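Local coordinates for protein teicoplanin pseudoaglycone deacetylases Orf2 (Actinoplanes teichomyceticus, PDB 3DFK) that probably removes the acetyl group from an amino sugar of teicoplanin pseudoaglycone, as a zinc-binding deacetylase of the PIG-L family, at residues Gly93-Ser98 / Gly134-Asp139; Phe147-Val152 / Lys178-Arg183; Ala156-His161 / Trp185-Tyr190. All blocks are in the same frame, centred on the assembly; numbering follows the deposited sequence.

Interaction 1 of 3, residues Gly93-Ser98 / Gly134-Asp139. With DKA (decanoic acid), chain C.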
# COMPACT_ATOMS: atom_id res chain seq x y z
N GLY A 93 -0.85 11.88 -0.85
CA GLY A 93 -0.86 12.40 0.51
C GLY A 93 0.42 13.09 0.94
O GLY A 93 1.43 13.10 0.20
N ARG A 94 0.39 13.63 2.16
CA ARG A 94 1.46 14.50 2.67
C ARG A 94 2.46 13.80 3.60
O ARG A 94 3.43 14.41 4.05
CB ARG A 94 0.81 15.67 3.43
CG ARG A 94 0.12 15.21 4.70
CD ARG A 94 -0.30 16.38 5.59
NE ARG A 94 -1.30 15.97 6.58
CZ ARG A 94 -1.09 15.85 7.88
NH1 ARG A 94 0.11 16.07 8.41
NH2 ARG A 94 -2.09 15.49 8.67
N PHE A 95 2.23 12.53 3.92
CA PHE A 95 3.05 11.87 4.96
C PHE A 95 4.33 11.34 4.40
O PHE A 95 4.36 10.80 3.30
CB PHE A 95 2.24 10.79 5.66
CG PHE A 95 0.99 11.32 6.27
CD1 PHE A 95 1.02 11.92 7.52
CD2 PHE A 95 -0.20 11.31 5.54
CE1 PHE A 95 -0.14 12.47 8.08
CE2 PHE A 95 -1.36 11.87 6.08
CZ PHE A 95 -1.33 12.44 7.36
N LEU A 96 5.40 11.48 5.19
CA LEU A 96 6.71 11.03 4.77
C LEU A 96 6.87 9.53 4.96
O LEU A 96 6.64 9.02 6.06
CB LEU A 96 7.80 11.74 5.58
CG LEU A 96 7.96 13.25 5.43
CD1 LEU A 96 9.07 13.74 6.33
CD2 LEU A 96 8.25 13.63 4.00
N ASP A 97 7.36 8.87 3.91
CA ASP A 97 7.74 7.47 3.95
C ASP A 97 8.68 7.26 5.15
O ASP A 97 9.40 8.17 5.54
CB ASP A 97 8.51 7.10 2.69
CG ASP A 97 8.84 5.63 2.61
OD1 ASP A 97 9.64 5.11 3.43
OD2 ASP A 97 8.30 4.98 1.71
N SER A 98 8.66 6.06 5.70
CA SER A 98 9.48 5.75 6.88
C SER A 98 10.97 6.09 6.68
O SER A 98 11.65 6.40 7.64
CB SER A 98 9.27 4.31 7.32
OG SER A 98 9.72 3.42 6.33
N GLY A 134 -3.14 8.92 14.15
CA GLY A 134 -4.17 9.95 14.32
C GLY A 134 -4.20 10.96 13.19
O GLY A 134 -5.27 11.31 12.69
N GLU A 135 -3.02 11.43 12.78
CA GLU A 135 -2.93 12.38 11.66
C GLU A 135 -3.39 11.77 10.35
O GLU A 135 -4.10 12.42 9.56
CB GLU A 135 -1.50 12.88 11.51
CG GLU A 135 -1.01 13.74 12.69
CD GLU A 135 -1.44 15.19 12.59
OE1 GLU A 135 -1.95 15.61 11.53
OE2 GLU A 135 -1.25 15.93 13.59
N VAL A 136 -2.98 10.54 10.10
CA VAL A 136 -3.41 9.86 8.87
C VAL A 136 -4.93 9.67 8.88
O VAL A 136 -5.59 9.91 7.87
CB VAL A 136 -2.68 8.51 8.69
CG1 VAL A 136 -3.13 7.80 7.37
CG2 VAL A 136 -1.18 8.75 8.67
N ALA A 137 -5.46 9.26 10.03
CA ALA A 137 -6.90 9.07 10.21
C ALA A 137 -7.65 10.38 9.96
O ALA A 137 -8.72 10.36 9.34
CB ALA A 137 -7.19 8.56 11.62
N ASP A 138 -7.07 11.51 10.41
CA ASP A 138 -7.66 12.85 10.15
C ASP A 138 -7.78 13.09 8.65
O ASP A 138 -8.84 13.52 8.16
CB ASP A 138 -6.81 14.00 10.73
CG ASP A 138 -6.93 14.15 12.23
OD1 ASP A 138 -7.79 13.49 12.86
OD2 ASP A 138 -6.17 14.97 12.80
N ASP A 139 -6.68 12.84 7.93
CA ASP A 139 -6.66 13.06 6.48
C ASP A 139 -7.64 12.14 5.77
O ASP A 139 -8.35 12.57 4.85
CB ASP A 139 -5.25 12.94 5.91
CG ASP A 139 -4.42 14.21 6.15
OD1 ASP A 139 -4.78 14.99 7.06
OD2 ASP A 139 -3.43 14.43 5.43
C1 DKA C . 6.55 -0.72 -1.14
O1 DKA C . 6.57 -1.90 -0.75
C2 DKA C . 7.84 -0.03 -1.55
C3 DKA C . 7.74 1.46 -1.21
C4 DKA C . 9.02 1.98 -0.58
C5 DKA C . 8.88 2.22 0.91
C6 DKA C . 10.18 1.85 1.62
C7 DKA C . 10.13 2.13 3.12
C8 DKA C . 11.46 1.69 3.74
C9 DKA C . 11.32 0.56 4.75
C10 DKA C . 11.67 1.05 6.14
O2 DKA C . 5.49 -0.08 -1.20
O HOH W 1 -2.53 13.46 3.05
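R94 reaches across to helix 126-147 and lays its guanidinium edge against two acids one helical turn apart, E135 and D139. With D139 the grip is side-on: NE of R94 bonds to OD2 of D139 at 2.9 Å, on the syn side but tilted somewhat out of the carboxylate plane, while NH2 of R94 meets OD1 of D139 in a nearly straight bond (169°) that arrives from above that plane. The same NH2 also bonds to OE1 of E135 at 2.9 Å, on the anti side. The guanidinium stands almost perpendicular to the E135 carboxylate, the planes being 88° apart, yet both acids lie at its edge. A water joins the backbone N of R94 to D139 OD2, so this oxygen takes two hydrogen bonds.

Beneath the salt bridges lies F95, its ring covered on both faces. CG2 of V136 sits over the centre of one face, 3.8 Å from the centroid, as a CH-pi contact; CG of R94 lies over the opposite face. That placement follows from R94 CG lying between the backbone N and carbonyl carbon (chi1 67°), with the chain then extended as far as NE. Two residues beyond F95, zinc-binding D97 lies beside the decanoic acid chain. Two carboxylates share one guanidinium, which probably leaves this partly exposed cluster net negative over a buried aromatic.

Interaction 2 of 3, residues Phe147-Val152 / Lys178-Arg183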
# COMPACT_ATOMS: atom_id res chain seq x y z
N PHE A 147 -14.83 12.84 -0.95
CA PHE A 147 -15.09 11.88 -2.03
C PHE A 147 -16.39 11.09 -1.84
O PHE A 147 -17.03 10.68 -2.82
CB PHE A 147 -13.89 10.93 -2.17
CG PHE A 147 -14.02 9.92 -3.27
CD1 PHE A 147 -13.94 10.30 -4.61
CD2 PHE A 147 -14.18 8.57 -2.96
CE1 PHE A 147 -14.05 9.34 -5.62
CE2 PHE A 147 -14.29 7.61 -3.96
CZ PHE A 147 -14.23 8.00 -5.29
N ASP A 148 -16.78 10.90 -0.57
CA ASP A 148 -18.00 10.15 -0.20
C ASP A 148 -18.01 8.73 -0.78
O ASP A 148 -18.91 8.34 -1.52
CB ASP A 148 -19.26 10.95 -0.62
CG ASP A 148 -20.53 10.43 0.03
OD1 ASP A 148 -20.48 9.87 1.15
OD2 ASP A 148 -21.61 10.59 -0.58
N PRO A 149 -17.00 7.92 -0.41
CA PRO A 149 -16.91 6.58 -0.99
C PRO A 149 -18.04 5.69 -0.48
O PRO A 149 -18.53 5.88 0.64
CB PRO A 149 -15.58 6.07 -0.44
CG PRO A 149 -15.46 6.76 0.89
CD PRO A 149 -15.96 8.15 0.60
N THR A 150 -18.44 4.73 -1.30
CA THR A 150 -19.38 3.70 -0.89
C THR A 150 -18.62 2.49 -0.34
O THR A 150 -19.19 1.64 0.35
CB THR A 150 -20.27 3.26 -2.06
OG1 THR A 150 -19.45 2.84 -3.14
CG2 THR A 150 -21.11 4.44 -2.53
N LEU A 151 -17.33 2.43 -0.65
CA LEU A 151 -16.46 1.33 -0.21
C LEU A 151 -15.04 1.84 -0.12
O LEU A 151 -14.57 2.56 -1.01
CB LEU A 151 -16.48 0.16 -1.20
CG LEU A 151 -15.56 -1.04 -0.90
CD1 LEU A 151 -15.92 -1.72 0.43
CD2 LEU A 151 -15.54 -2.06 -2.02
N VAL A 152 -14.35 1.47 0.95
CA VAL A 152 -12.94 1.80 1.11
C VAL A 152 -12.16 0.47 1.11
O VAL A 152 -12.57 -0.48 1.77
CB VAL A 152 -12.68 2.54 2.44
CG1 VAL A 152 -11.18 2.61 2.77
CG2 VAL A 152 -13.25 3.96 2.38
N LYS A 178 -16.81 7.14 10.37
CA LYS A 178 -17.67 7.62 9.27
C LYS A 178 -18.71 6.61 8.78
O LYS A 178 -19.53 6.93 7.90
CB LYS A 178 -16.80 8.08 8.09
CG LYS A 178 -15.88 9.25 8.41
CD LYS A 178 -16.64 10.55 8.48
CE LYS A 178 -15.71 11.72 8.76
NZ LYS A 178 -16.47 13.00 8.84
N ASN A 179 -18.68 5.40 9.34
CA ASN A 179 -19.58 4.31 8.98
C ASN A 179 -19.58 4.01 7.49
O ASN A 179 -20.63 4.02 6.85
CB ASN A 179 -21.01 4.58 9.49
CG ASN A 179 -21.82 3.31 9.67
OD1 ASN A 179 -21.28 2.20 9.80
ND2 ASN A 179 -23.14 3.46 9.68
N VAL A 180 -18.38 3.79 6.94
CA VAL A 180 -18.25 3.30 5.56
C VAL A 180 -17.61 1.91 5.55
O VAL A 180 -16.68 1.65 6.34
CB VAL A 180 -17.64 4.36 4.55
CG1 VAL A 180 -17.38 5.73 5.17
CG2 VAL A 180 -16.46 3.83 3.77
N PRO A 181 -18.13 0.99 4.69
CA PRO A 181 -17.63 -0.37 4.63
C PRO A 181 -16.18 -0.35 4.24
O PRO A 181 -15.78 0.45 3.39
CB PRO A 181 -18.43 -1.01 3.49
CG PRO A 181 -19.54 -0.12 3.22
CD PRO A 181 -19.21 1.23 3.71
N VAL A 182 -15.40 -1.25 4.83
CA VAL A 182 -13.97 -1.31 4.51
C VAL A 182 -13.58 -2.77 4.25
O VAL A 182 -14.15 -3.70 4.83
CB VAL A 182 -13.13 -0.60 5.61
CG1 VAL A 182 -13.22 -1.34 6.94
CG2 VAL A 182 -11.67 -0.41 5.18
N ARG A 183 -12.64 -2.95 3.32
CA ARG A 183 -12.07 -4.26 3.04
C ARG A 183 -10.57 -4.08 2.99
O ARG A 183 -10.09 -2.96 2.72
CB ARG A 183 -12.53 -4.78 1.68
CG ARG A 183 -14.03 -5.00 1.55
CD ARG A 183 -14.35 -5.57 0.17
NE ARG A 183 -13.87 -6.94 0.03
CZ ARG A 183 -14.54 -8.02 0.43
NH1 ARG A 183 -15.73 -7.90 1.01
NH2 ARG A 183 -14.00 -9.22 0.28
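Two backbone hydrogen bonds join V152 to the strand beside it: its N donates to O of P181 at 3.0 Å (163° at the hydrogen), and its O accepts from N of R183 at 2.9 Å (154°). One residue thus bonds to both neighbours of V182, the pattern of a parallel bridge, with the CA atoms of V152 and V182 4.7 Å apart. The V152 oxygen also receives a CA-H...O contact from CA of V182, at 3.2 Å.

Around this bridge the packing is apolar. CG2 of V152 lies 3.5 Å from CG2 of V180, a short contact to be read with caution because V180 is modelled with an eclipsed first torsion. With its CG1 anti to the backbone N (chi1 167°), V152 turns that methyl to CG2 of V182. CD1 of L151 lies against O of P181 (3.7 Å) and the CB corner of its ring, and also meets CG of R183.

The bridge begins the pairing of strands 151-155 and 182-185, linked by helix 162-178 in a beta-alpha-beta unit. L172 and T175 of that helix cover V182, and T175 also covers V152; I144 of helix 126-147 meets P149 and V180, while strands 9-14 and 263-269 flank the pair.

Interaction 3 of 3, residues Ala156-His161 / Trp185-Tyr190. With DKA (decanoic acid), chain C.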
# COMPACT_ATOMS: atom_id res chain seq x y z
N ALA A 156 -3.94 -5.08 4.16
CA ALA A 156 -3.98 -5.90 5.38
C ALA A 156 -2.72 -5.69 6.22
O ALA A 156 -2.71 -6.03 7.41
CB ALA A 156 -4.10 -7.37 5.03
N ALA A 157 -1.67 -5.14 5.60
CA ALA A 157 -0.35 -5.00 6.24
C ALA A 157 0.28 -6.36 6.58
O ALA A 157 0.99 -6.53 7.58
CB ALA A 157 -0.39 -4.03 7.48
N ILE A 158 0.03 -7.32 5.70
CA ILE A 158 0.82 -8.54 5.68
C ILE A 158 2.25 -8.13 5.38
O ILE A 158 2.51 -7.35 4.47
CB ILE A 158 0.29 -9.55 4.65
CG1 ILE A 158 -1.10 -10.05 5.07
CG2 ILE A 158 1.28 -10.73 4.46
CD1 ILE A 158 -1.89 -10.76 3.98
N GLY A 159 3.19 -8.65 6.17
CA GLY A 159 4.58 -8.23 6.02
C GLY A 159 4.99 -7.24 7.09
O GLY A 159 6.19 -6.98 7.27
N GLU A 160 4.00 -6.67 7.78
CA GLU A 160 4.19 -5.82 8.96
C GLU A 160 5.02 -4.53 8.75
O GLU A 160 5.59 -4.01 9.72
CB GLU A 160 4.75 -6.64 10.13
CG GLU A 160 3.87 -7.80 10.57
CD GLU A 160 4.47 -8.59 11.74
OE1 GLU A 160 4.44 -9.84 11.67
OE2 GLU A 160 4.96 -7.97 12.71
N HIS A 161 5.07 -4.00 7.53
CA HIS A 161 5.76 -2.74 7.30
C HIS A 161 5.05 -1.69 8.14
O HIS A 161 3.82 -1.64 8.14
CB HIS A 161 5.72 -2.33 5.82
CG HIS A 161 6.63 -1.19 5.49
ND1 HIS A 161 6.40 0.10 5.92
CD2 HIS A 161 7.78 -1.15 4.78
CE1 HIS A 161 7.38 0.88 5.49
NE2 HIS A 161 8.22 0.14 4.78
N TRP A 185 -6.95 -5.61 1.27
CA TRP A 185 -6.38 -6.51 0.29
C TRP A 185 -5.21 -7.28 0.86
O TRP A 185 -4.57 -6.87 1.85
CB TRP A 185 -5.96 -5.77 -0.99
CG TRP A 185 -4.89 -4.72 -0.79
CD1 TRP A 185 -3.61 -4.90 -0.32
CD2 TRP A 185 -5.04 -3.33 -1.05
NE1 TRP A 185 -2.94 -3.68 -0.29
CE2 TRP A 185 -3.80 -2.70 -0.74
CE3 TRP A 185 -6.09 -2.54 -1.53
CZ2 TRP A 185 -3.61 -1.32 -0.86
CZ3 TRP A 185 -5.89 -1.15 -1.65
CH2 TRP A 185 -4.65 -0.57 -1.33
N GLU A 186 -4.91 -8.41 0.24
CA GLU A 186 -3.73 -9.17 0.57
C GLU A 186 -2.50 -8.45 -0.02
O GLU A 186 -2.40 -8.28 -1.24
CB GLU A 186 -3.89 -10.58 0.01
CG GLU A 186 -2.69 -11.45 0.22
CD GLU A 186 -2.93 -12.83 -0.34
OE1 GLU A 186 -3.32 -12.92 -1.53
OE2 GLU A 186 -2.74 -13.80 0.41
N ASP A 187 -1.58 -8.00 0.84
CA ASP A 187 -0.43 -7.20 0.36
C ASP A 187 0.43 -8.06 -0.55
O ASP A 187 0.86 -9.14 -0.14
CB ASP A 187 0.45 -6.67 1.50
CG ASP A 187 -0.34 -5.98 2.60
OD1 ASP A 187 -0.10 -4.78 2.86
OD2 ASP A 187 -1.20 -6.64 3.21
N LEU A 188 0.66 -7.59 -1.77
CA LEU A 188 1.57 -8.26 -2.70
C LEU A 188 2.78 -7.38 -3.02
O LEU A 188 2.65 -6.15 -3.11
CB LEU A 188 0.81 -8.62 -3.98
CG LEU A 188 -0.38 -9.58 -3.80
CD1 LEU A 188 -1.15 -9.74 -5.12
CD2 LEU A 188 0.07 -10.94 -3.30
N PRO A 189 3.96 -8.00 -3.24
CA PRO A 189 4.25 -9.44 -3.22
C PRO A 189 4.44 -10.04 -1.82
O PRO A 189 4.68 -11.24 -1.71
CB PRO A 189 5.57 -9.52 -4.00
CG PRO A 189 6.24 -8.24 -3.66
CD PRO A 189 5.15 -7.20 -3.58
N TYR A 190 4.34 -9.22 -0.77
CA TYR A 190 4.56 -9.68 0.62
C TYR A 190 3.95 -11.04 0.98
O TYR A 190 4.59 -11.88 1.62
CB TYR A 190 3.94 -8.70 1.59
CG TYR A 190 4.63 -7.39 1.80
CD1 TYR A 190 5.68 -7.28 2.71
CD2 TYR A 190 4.18 -6.24 1.15
CE1 TYR A 190 6.29 -6.05 2.96
CE2 TYR A 190 4.78 -5.00 1.39
CZ TYR A 190 5.83 -4.92 2.30
OH TYR A 190 6.44 -3.71 2.55
C1 DKA C . 6.55 -0.72 -1.14
O1 DKA C . 6.57 -1.90 -0.75
C2 DKA C . 7.84 -0.03 -1.55
C3 DKA C . 7.74 1.46 -1.21
C4 DKA C . 9.02 1.98 -0.58
C5 DKA C . 8.88 2.22 0.91
C6 DKA C . 10.18 1.85 1.62
C7 DKA C . 10.13 2.13 3.12
C8 DKA C . 11.46 1.69 3.74
C9 DKA C . 11.32 0.56 4.75
C10 DKA C . 11.67 1.05 6.14
O2 DKA C . 5.49 -0.08 -1.20
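This is a loop-to-loop contact at the C-terminal ends of the parallel strands 151-155 and 182-185, where the bound fatty acid and zinc lie. The strand pairing ends in a bond from N of A156 to O of W185 (3.0 Å), in the carbonyl plane. Beyond it the side chain of D187 takes over. Its OD2 accepts a weak hydrogen bond from N of I158 at 2.9 Å and lies equally near N of A157, so a buried carboxylate faces successive amides of the turn. D187 OD1 bonds to ND1 of H164, a zinc ligand, which makes D187 a second-shell residue that can fix the rotation of that imidazole.

Y190 closes the far end. Its ring lies under O of I158, which sits over one face, 3.4 Å from CG of Y190, and G159, with positive phi, brings its CA to 3.6 Å from CD1 of Y190. At the other end of the ring, OH of Y190 lies 3.6 Å from CB of H161, whose imidazole, with CG anti to the backbone N (chi1 -169°), turns NE2 to the decanoic acid chain, in an approach too short to trust in detail. Putting an alanine at Y190 would probably open a gap beneath the 158-159 peptide and remove the hydroxyl against H161.

Around the contact, H161 caps the start of helix 162-178 through D163 N, I158 packs on W265 of strand 263-269, and OE1 of E186 bonds to NE2 of H250 of helix 243-254, both residues having been seen to bind zinc.

How the interactions relate
From the N terminus, interaction 1 comes first: it closes a loop from the end of strand 89-92 to helix 126-147, and is complete before the others open. Interaction 2 opens at the end of that helix, whose short connection leads into strand 151-155. Interactions 2 and 3 cross, their segments alternating along the chain: residues 147-152 pair with 178-183, and 156-161 with 185-190, so both close loops around helix 162-178, with centres about 21 Å apart. Interactions 1 and 3 meet at the ligand: S98 OG lies 3.6 Å from H161 CE1, and both contact decanoic acid. Interaction 2 instead joins the starts of the two strands, and interaction 3 the loops beyond their C-terminal ends.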